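Local structure of peroxiredoxin 6 (Arenicola marina, 2V2G) at residues C183-G188 against R214-P219. The protein probably reduces hydrogen peroxide and organic hydroperoxides to water and alcohols as a thiol-specific peroxidase of the Prx6 subfamily. The protein carries 1 engineered substitution. Residues are numbered along the deposited sequence; the frame is centred on the assembly and turned at random.
Sequences CMVVPG and RYTPQP
M184 lays its terminal methyl over one face of the ring of Y215, its antiparallel partner in a non-hydrogen-bonded pair. CE lies 3.9 Å from the centroid of the Y215 ring, 20° off the normal, a CH-pi contact. SD stands obliquely to the same ring, 3.6 Å from CD2 of Y215, which makes a Met-aromatic contact. Bends at chi2 (-54°) and chi3 (-55°) curl the M184 chain back and bring CE over the ring. C183 and T216 share the opposite face of the sheet; nearby, V185 CG2 meets T216 CG2 at 3.7 Å, and past the strand end SG of C183 rests against CB of Q218 at 3.9 Å. V185 CG1 covers one face of the R214 guanidinium, 3.7 Å from NH2. At the edge of that group, water 1 accepts from NE of R214 and donates to O of V185 at 2.8 Å, while NH2 of R214 donates a hydrogen bond to O of V189. Along the backbones, C183 and T216 exchange two hydrogen bonds, and V185 N reaches R214 O at 2.9 Å. These are the two central strands of the four-stranded antiparallel sheet in the C-terminal part of the chain. L165 of helix 153-168 touches C183 and Q218. The sheet packs beside the second subunit's benzoic acid pocket: P187 touches T42 of that subunit and a benzoic acid, M184 its P43, and Y215 its L87. Were Y215 an alanine, the M184 thioether would probably lose its aromatic partner and R182 its cation-pi surface, with a gap opened beside L87 of the second subunit. Two clusters thus join the strands: M184, Y215 and R182 through sulfur, ring and cation, and V185, R214 and water 1, where R214 holds the end of strand 183-185 through the water and the following loop through V189 O.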
loop_
_atom_site.group_PDB
_atom_site.type_symbol
_atom_site.label_atom_id
_atom_site.label_comp_id
_atom_site.label_asym_id
_atom_site.label_seq_id
_atom_site.Cartn_x
_atom_site.Cartn_y
_atom_site.Cartn_z
ATOM N N CYS A 183 -13.439 15.616 6.405
ATOM C CA CYS A 183 -12.006 15.562 6.524
ATOM C C CYS A 183 -11.577 16.108 7.894
ATOM O O CYS A 183 -12.419 16.685 8.631
ATOM C CB CYS A 183 -11.385 16.408 5.397
ATOM S SG CYS A 183 -11.764 15.772 3.778
ATOM N N MET A 184 -10.292 15.974 8.206
ATOM C CA MET A 184 -9.743 16.595 9.371
ATOM C C MET A 184 -9.000 17.842 9.023
ATOM O O MET A 184 -8.278 17.888 8.038
ATOM C CB MET A 184 -8.800 15.627 10.115
ATOM C CG MET A 184 -9.289 14.239 10.247
ATOM S SD MET A 184 -10.909 14.034 10.983
ATOM C CE MET A 184 -10.678 14.870 12.459
ATOM N N VAL A 185 -9.162 18.874 9.847
ATOM C CA VAL A 185 -8.379 20.115 9.708
ATOM C C VAL A 185 -6.969 19.795 10.254
ATOM O O VAL A 185 -6.839 19.227 11.327
ATOM C CB VAL A 185 -8.983 21.257 10.491
ATOM C CG1 VAL A 185 -8.116 22.512 10.360
ATOM C CG2 VAL A 185 -10.387 21.568 9.936
ATOM N N VAL A 186 -5.948 20.151 9.499
ATOM C CA VAL A 186 -4.569 19.810 9.876
ATOM C C VAL A 186 -4.180 20.618 11.115
ATOM O O VAL A 186 -4.640 21.752 11.298
ATOM C CB VAL A 186 -3.592 19.981 8.684
ATOM C CG1 VAL A 186 -3.977 19.033 7.527
ATOM C CG2 VAL A 186 -3.526 21.489 8.276
ATOM N N PRO A 187 -3.299 20.062 11.989
ATOM C CA PRO A 187 -2.898 20.780 13.216
ATOM C C PRO A 187 -2.366 22.216 13.003
ATOM O O PRO A 187 -2.597 23.099 13.863
ATOM C CB PRO A 187 -1.775 19.890 13.764
ATOM C CG PRO A 187 -2.094 18.551 13.254
ATOM C CD PRO A 187 -2.659 18.727 11.915
ATOM N N GLY A 188 -1.683 22.453 11.877
ATOM C CA GLY A 188 -1.070 23.744 11.602
ATOM C C GLY A 188 -1.997 24.950 11.429
ATOM O O GLY A 188 -1.545 26.112 11.447
ATOM N N ARG A 214 -10.374 17.892 15.006
ATOM C CA ARG A 214 -11.127 18.902 14.292
ATOM C C ARG A 214 -11.607 18.391 12.943
ATOM O O ARG A 214 -10.810 18.058 12.077
ATOM C CB ARG A 214 -10.279 20.202 14.125
ATOM C CG ARG A 214 -9.904 20.814 15.496
ATOM C CD ARG A 214 -9.212 22.191 15.340
ATOM N NE ARG A 214 -7.991 22.079 14.607
ATOM C CZ ARG A 214 -7.246 23.101 14.196
ATOM N NH1 ARG A 214 -7.623 24.341 14.439
ATOM N NH2 ARG A 214 -6.142 22.877 13.518
ATOM N N TYR A 215 -12.914 18.336 12.795
ATOM C CA TYR A 215 -13.539 17.846 11.566
ATOM C C TYR A 215 -14.042 19.041 10.767
ATOM O O TYR A 215 -14.492 20.051 11.318
ATOM C CB TYR A 215 -14.752 16.982 11.826
ATOM C CG TYR A 215 -14.574 15.699 12.606
ATOM C CD1 TYR A 215 -14.733 15.705 13.992
ATOM C CD2 TYR A 215 -14.306 14.481 11.976
ATOM C CE1 TYR A 215 -14.626 14.539 14.743
ATOM C CE2 TYR A 215 -14.182 13.285 12.737
ATOM C CZ TYR A 215 -14.364 13.341 14.122
ATOM O OH TYR A 215 -14.250 12.204 14.929
ATOM N N THR A 216 -14.097 18.871 9.462
ATOM C CA THR A 216 -14.788 19.826 8.601
ATOM C C THR A 216 -15.412 19.111 7.368
ATOM O O THR A 216 -14.851 18.114 6.913
ATOM C CB THR A 216 -13.798 20.963 8.140
ATOM O OG1 THR A 216 -14.545 22.010 7.480
ATOM C CG2 THR A 216 -12.647 20.396 7.224
ATOM N N PRO A 217 -16.532 19.608 6.817
ATOM C CA PRO A 217 -16.936 19.039 5.512
ATOM C C PRO A 217 -15.804 19.099 4.483
ATOM O O PRO A 217 -14.954 20.009 4.525
ATOM C CB PRO A 217 -18.073 19.952 5.058
ATOM C CG PRO A 217 -18.598 20.585 6.298
ATOM C CD PRO A 217 -17.416 20.685 7.266
ATOM N N GLN A 218 -15.762 18.143 3.557
ATOM C CA GLN A 218 -14.735 18.161 2.566
ATOM C C GLN A 218 -14.822 19.463 1.760
ATOM O O GLN A 218 -15.892 19.802 1.227
ATOM C CB GLN A 218 -14.851 16.955 1.661
ATOM C CG GLN A 218 -13.908 17.015 0.464
ATOM C CD GLN A 218 -13.899 15.714 -0.322
ATOM O OE1 GLN A 218 -14.221 14.643 0.228
ATOM N NE2 GLN A 218 -13.392 15.768 -1.545
ATOM N N PRO A 219 -13.705 20.214 1.705
ATOM C CA PRO A 219 -13.729 21.437 0.868
ATOM C C PRO A 219 -13.877 21.135 -0.614
ATOM O O PRO A 219 -13.339 20.134 -1.097
ATOM C CB PRO A 219 -12.366 22.096 1.134
ATOM C CG PRO A 219 -11.694 21.307 2.120
ATOM C CD PRO A 219 -12.428 20.033 2.425
HETATM O O HOH W 1 -6.419 19.699 14.041
#